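Long-range contact in transcriptional regulator, LacI family protein (Rhodococcus jostii, PDB 3K9C), which probably acts as a DNA-binding transcription factor of the LacI family that recognises cis-regulatory sequences: residues 77-82 / 98-103. Sequence-based numbering, arbitrary orientation.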
loop_
_atom_site.group_PDB
_atom_site.type_symbol
_atom_site.label_atom_id
_atom_site.label_comp_id
_atom_site.label_asym_id
_atom_site.label_seq_id
_atom_site.Cartn_x
_atom_site.Cartn_y
_atom_site.Cartn_z
ATOM N N PHE B 77 11.598 -16.140 -8.588
ATOM C CA PHE B 77 11.947 -17.538 -8.832
ATOM C C PHE B 77 13.001 -17.644 -9.922
ATOM O O PHE B 77 12.935 -16.928 -10.922
ATOM C CB PHE B 77 10.718 -18.327 -9.296
ATOM C CG PHE B 77 9.841 -18.821 -8.185
ATOM C CD1 PHE B 77 10.145 -18.550 -6.851
ATOM C CD2 PHE B 77 8.727 -19.606 -8.474
ATOM C CE1 PHE B 77 9.359 -19.053 -5.826
ATOM C CE2 PHE B 77 7.928 -20.119 -7.448
ATOM C CZ PHE B 77 8.250 -19.842 -6.121
ATOM N N ASP B 78 13.971 -18.537 -9.734
ATOM C CA ASP B 78 15.000 -18.739 -10.751
ATOM C C ASP B 78 14.478 -19.752 -11.774
ATOM O O ASP B 78 13.351 -20.241 -11.657
ATOM C CB ASP B 78 16.315 -19.245 -10.133
ATOM C CG ASP B 78 16.143 -20.535 -9.346
ATOM O OD1 ASP B 78 15.417 -21.440 -9.818
ATOM O OD2 ASP B 78 16.749 -20.650 -8.257
ATOM N N THR B 79 15.302 -20.057 -12.771
ATOM C CA THR B 79 14.936 -20.996 -13.826
ATOM C C THR B 79 14.383 -22.312 -13.293
ATOM O O THR B 79 13.385 -22.827 -13.799
ATOM C CB THR B 79 16.152 -21.318 -14.723
ATOM O OG1 THR B 79 16.711 -20.100 -15.230
ATOM C CG2 THR B 79 15.735 -22.207 -15.887
ATOM N N ASP B 80 15.041 -22.850 -12.273
ATOM C CA ASP B 80 14.653 -24.122 -11.669
ATOM C C ASP B 80 13.284 -24.096 -10.988
ATOM O O ASP B 80 12.450 -24.972 -11.218
ATOM C CB ASP B 80 15.722 -24.554 -10.664
ATOM C CG ASP B 80 17.130 -24.432 -11.227
ATOM O OD1 ASP B 80 17.567 -23.290 -11.497
ATOM O OD2 ASP B 80 17.797 -25.475 -11.406
ATOM N N GLU B 81 13.059 -23.096 -10.142
ATOM C CA GLU B 81 11.787 -22.969 -9.441
ATOM C C GLU B 81 10.654 -22.758 -10.446
ATOM O O GLU B 81 9.581 -23.339 -10.308
ATOM C CB GLU B 81 11.848 -21.798 -8.454
ATOM C CG GLU B 81 12.911 -21.961 -7.371
ATOM C CD GLU B 81 13.086 -20.711 -6.524
ATOM O OE1 GLU B 81 13.517 -19.672 -7.069
ATOM O OE2 GLU B 81 12.789 -20.769 -5.312
ATOM N N LEU B 82 10.894 -21.923 -11.453
ATOM C CA LEU B 82 9.886 -21.675 -12.478
ATOM C C LEU B 82 9.607 -22.975 -13.220
ATOM O O LEU B 82 8.455 -23.356 -13.415
ATOM C CB LEU B 82 10.372 -20.621 -13.475
ATOM C CG LEU B 82 10.227 -19.164 -13.052
ATOM C CD1 LEU B 82 10.909 -18.258 -14.061
ATOM C CD2 LEU B 82 8.744 -18.828 -12.936
ATOM N N SER B 98 10.517 -14.326 -18.334
ATOM C CA SER B 98 10.500 -15.626 -17.672
ATOM C C SER B 98 11.884 -16.251 -17.709
ATOM O O SER B 98 12.328 -16.867 -16.738
ATOM C CB SER B 98 9.518 -16.570 -18.364
ATOM O OG SER B 98 10.039 -17.025 -19.604
ATOM N N GLY B 99 12.562 -16.084 -18.839
ATOM C CA GLY B 99 13.883 -16.655 -19.007
ATOM C C GLY B 99 13.761 -18.149 -19.235
ATOM O O GLY B 99 14.725 -18.895 -19.063
ATOM N N LEU B 100 12.570 -18.588 -19.635
ATOM C CA LEU B 100 12.319 -20.003 -19.867
ATOM C C LEU B 100 11.246 -20.229 -20.930
ATOM O O LEU B 100 10.150 -19.675 -20.845
ATOM C CB LEU B 100 11.872 -20.660 -18.557
ATOM C CG LEU B 100 11.767 -22.185 -18.510
ATOM C CD1 LEU B 100 13.164 -22.797 -18.567
ATOM C CD2 LEU B 100 11.059 -22.610 -17.228
ATOM N N PRO B 101 11.554 -21.033 -21.962
ATOM C CA PRO B 101 10.539 -21.276 -22.991
ATOM C C PRO B 101 9.461 -22.124 -22.331
ATOM O O PRO B 101 9.770 -23.023 -21.541
ATOM C CB PRO B 101 11.307 -22.045 -24.067
ATOM C CG PRO B 101 12.714 -21.556 -23.893
ATOM C CD PRO B 101 12.862 -21.554 -22.389
ATOM N N GLY B 102 8.201 -21.836 -22.632
ATOM C CA GLY B 102 7.126 -22.588 -22.016
ATOM C C GLY B 102 6.462 -21.766 -20.931
ATOM O O GLY B 102 5.307 -22.010 -20.581
ATOM N N VAL B 103 7.201 -20.798 -20.389
ATOM C CA VAL B 103 6.673 -19.907 -19.358
ATOM C C VAL B 103 6.458 -18.547 -20.003
ATOM O O VAL B 103 7.413 -17.887 -20.402
ATOM C CB VAL B 103 7.647 -19.746 -18.170
ATOM C CG1 VAL B 103 7.075 -18.753 -17.161
ATOM C CG2 VAL B 103 7.868 -21.091 -17.492
#
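Thr-79, Leu-82 and Leu-100 meet through aliphatic groups, and the one aromatic ring of the two segments, that of Phe-77, takes no part in the contact itself: one of its faces is covered by Glu-81 CB, which stands off the ring by 3.6 Å and nearer its margin than its centre. Across the contact, Leu-100 reaches over with both of its methyls. With CG anti to its own nitrogen (chi1 -170°), these extend to the first turn of the helix. CD1 touches Thr-79 CG2 at 3.8 Å, the two side chains crossing at a slant, while CD2 lies 4.1 Å from Thr-79 O and 4.3 Å from Leu-82 CB. Leu-82, its CG placed beside the backbone nitrogen, sends CD1 tightly against the carbonyl oxygen of Ser-98, at 3.3 Å.

Each side also has bonds of its own. Asp-78 and Glu-81 form a capping box: Glu-81 N donates to Asp-78 OD1 over 2.9 Å, nearly along the C-O axis, and Asp-78 N returns a bond to the anti lone pair of Glu-81 OE1. The pair thus caps the start of the helix that carries Thr-79. In 98-103, a type II turn runs from Leu-100 to Val-103, closed by Val-103 N to Leu-100 O at 3.2 Å. The Ser-98 hydroxyl lies within hydrogen-bonding distance of both Leu-100 O and Val-103 O, which of them takes its proton being unsettled; this places it against the two ends of the turn.

Helix 79-86 is the connection of a beta-alpha-beta crossover between parallel strands 67-73 and 91-94 of the larger sheet, in a periplasmic-binding-protein-like domain. The contact joins its N-terminal turn to the loop leading from strand 91-94 to strand 104-108. Leu-82 and Ser-98 both rest on Val-93, Arg-96 NH1 binds Phe-77 O, and Phe-77 packs against Glu-55 and Val-59 of helix 55-63.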